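Local coordinates for lipoprotein (Paraburkholderia phytofirmans, PDB 5T11) that probably helps guide Pel polysaccharide export across the outer membrane as a dodecameric periplasmic lipoprotein, at residues I42-N45 with T46-G50. The protein carries 1 engineered substitution. Residues are numbered along the deposited sequence; the frame is centred on the assembly and turned at random.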
ATOM      1  N   ILE B  42      34.196  16.076   8.383  1.00 36.13           N
ATOM      2  CA  ILE B  42      35.251  15.070   8.309  1.00 36.44           C
ATOM      3  C   ILE B  42      36.497  15.674   7.676  1.00 36.39           C
ATOM      4  O   ILE B  42      37.618  15.470   8.161  1.00 40.30           O
ATOM      5  CB  ILE B  42      34.763  13.823   7.541  1.00 35.70           C
ATOM      6  CG1 ILE B  42      33.654  13.117   8.313  1.00 36.34           C
ATOM      7  CG2 ILE B  42      35.934  12.843   7.308  1.00 36.55           C
ATOM      8  CD1 ILE B  42      32.783  12.161   7.431  1.00 35.96           C
ATOM      9  N   ALA B  43      36.318  16.474   6.616  1.00 35.83           N
ATOM     10  CA  ALA B  43      37.476  17.025   5.914  1.00 38.86           C
ATOM     11  C   ALA B  43      38.237  18.000   6.798  1.00 46.70           C
ATOM     12  O   ALA B  43      39.477  17.987   6.821  1.00 41.01           O
ATOM     13  CB  ALA B  43      37.052  17.711   4.613  1.00 36.36           C
ATOM     14  N   ALA B  44      37.510  18.847   7.541  1.00 42.63           N
ATOM     15  CA  ALA B  44      38.164  19.788   8.445  1.00 47.69           C
ATOM     16  C   ALA B  44      39.021  19.055   9.470  1.00 52.00           C
ATOM     17  O   ALA B  44      40.185  19.421   9.697  1.00 47.14           O
ATOM     18  CB  ALA B  44      37.128  20.673   9.143  1.00 41.37           C
ATOM     19  N   ASN B  45      38.464  18.011  10.098  1.00 41.36           N
ATOM     20  CA  ASN B  45      39.235  17.267  11.093  1.00 44.96           C
ATOM     21  C   ASN B  45      40.423  16.549  10.454  1.00 44.24           C
ATOM     22  O   ASN B  45      41.497  16.464  11.060  1.00 45.08           O
ATOM     23  CB  ASN B  45      38.339  16.282  11.844  1.00 43.50           C
ATOM     24  CG  ASN B  45      37.688  16.907  13.085  1.00 64.61           C
ATOM     25  OD1 ASN B  45      37.667  18.134  13.246  1.00 58.78           O
ATOM     26  ND2 ASN B  45      37.164  16.059  13.973  1.00 46.72           N
ATOM     27  N   THR B  46      40.260  16.055   9.224  1.00 41.06           N
ATOM     28  CA  THR B  46      41.355  15.365   8.546  1.00 41.31           C
ATOM     29  C   THR B  46      42.528  16.310   8.295  1.00 44.60           C
ATOM     30  O   THR B  46      43.677  16.001   8.639  1.00 48.92           O
ATOM     31  CB  THR B  46      40.853  14.757   7.228  1.00 45.48           C
ATOM     32  OG1 THR B  46      39.784  13.832   7.490  1.00 48.73           O
ATOM     33  CG2 THR B  46      41.982  14.025   6.498  1.00 47.24           C
ATOM     34  N   LEU B  47      42.249  17.481   7.711  1.00 45.44           N
ATOM     35  CA  LEU B  47      43.281  18.502   7.535  1.00 46.99           C
ATOM     36  C   LEU B  47      43.974  18.828   8.850  1.00 51.22           C
ATOM     37  O   LEU B  47      45.192  19.056   8.879  1.00 50.28           O
ATOM     38  CB  LEU B  47      42.676  19.776   6.947  1.00 47.95           C
ATOM     39  CG  LEU B  47      42.175  19.760   5.505  1.00 49.55           C
ATOM     40  CD1 LEU B  47      41.589  21.136   5.167  1.00 43.79           C
ATOM     41  CD2 LEU B  47      43.289  19.376   4.529  1.00 45.19           C
ATOM     42  N   ARG B  48      43.212  18.875   9.950  1.00 50.99           N
ATOM     43  CA  ARG B  48      43.812  19.128  11.258  1.00 56.20           C
ATOM     44  C   ARG B  48      44.644  17.942  11.720  1.00 54.15           C
ATOM     45  O   ARG B  48      45.741  18.124  12.260  1.00 53.02           O
ATOM     46  CB  ARG B  48      42.738  19.431  12.300  1.00 54.64           C
ATOM     47  CG  ARG B  48      42.173  20.819  12.236  1.00 54.35           C
ATOM     48  CD  ARG B  48      41.271  21.052  13.440  1.00 65.14           C
ATOM     49  NE  ARG B  48      40.346  22.146  13.203  1.00 65.49           N
ATOM     50  CZ  ARG B  48      39.056  21.993  12.949  1.00 58.74           C
ATOM     51  NH1 ARG B  48      38.526  20.777  12.926  1.00 62.65           N
ATOM     52  NH2 ARG B  48      38.299  23.065  12.744  1.00 58.95           N
ATOM     53  N   ALA B  49      44.119  16.727  11.544  1.00 50.42           N
ATOM     54  CA  ALA B  49      44.894  15.528  11.840  1.00 58.14           C
ATOM     55  C   ALA B  49      46.205  15.513  11.064  1.00 56.78           C
ATOM     56  O   ALA B  49      47.213  15.007  11.564  1.00 56.12           O
ATOM     57  CB  ALA B  49      44.072  14.279  11.522  1.00 60.80           C
ATOM     58  N   GLY B  50      46.215  16.089   9.863  1.00 41.74           N
ATOM     59  CA  GLY B  50      47.375  16.173   9.005  1.00 46.67           C
ATOM     60  C   GLY B  50      48.390  17.232   9.366  1.00 54.26           C
ATOM     61  O   GLY B  50      49.385  17.380   8.653  1.00 53.84           O
TER
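Thr46 reaches back one helical turn and grips the carbonyl of Ile42 twice, through its backbone N and through its hydroxyl. Its OG1 lies beside its own backbone N, with chi1 at -59°, and this turns the hydroxyl toward the preceding turn, where OG1 donates to Ile42 O over 2.8 Å. The hydroxyl approaches from above the carbonyl plane, while Thr46 N bonds to the same oxygen at 2.9 Å. A threonine suits this partly exposed place because the helix itself satisfies its polar branch, while the side chain still packs on Ile149 of helix 141-152. Leu47 N bonds to Ala43 O at 3.0 Å. The side chains of Ala43 and Leu47 both rest on Leu92 of strand 90-99, the small methyl and the branched leucine fitting the helix against the sheet. Ala44, equally small, lies against Val55 and Ile57.

On another flank Asn45 and Arg48 meet across the turn. Asn45 OD1 sits 2.8 Å from Arg48 NH1 at the edge of the guanidinium, and the two flat groups are steeply turned, 73° apart. Arginine suits its place because its long chain, extended from CG to NE, lets NH2 hydrogen-bond to Val55 O on strand 55-57. Asn45 ND2 bonds to Thr130 OG1 of a neighbouring subunit; an amide, with donor and acceptor at one end, suits this buried subunit boundary. Ala49 N on Asn45 O (2.7 Å) and Gly50 N on Thr46 O finish the last turn of helix 35-49, with Gly50 just beyond its end, in a beta-alpha-beta unit of strand 21-28, this helix and strand 55-57.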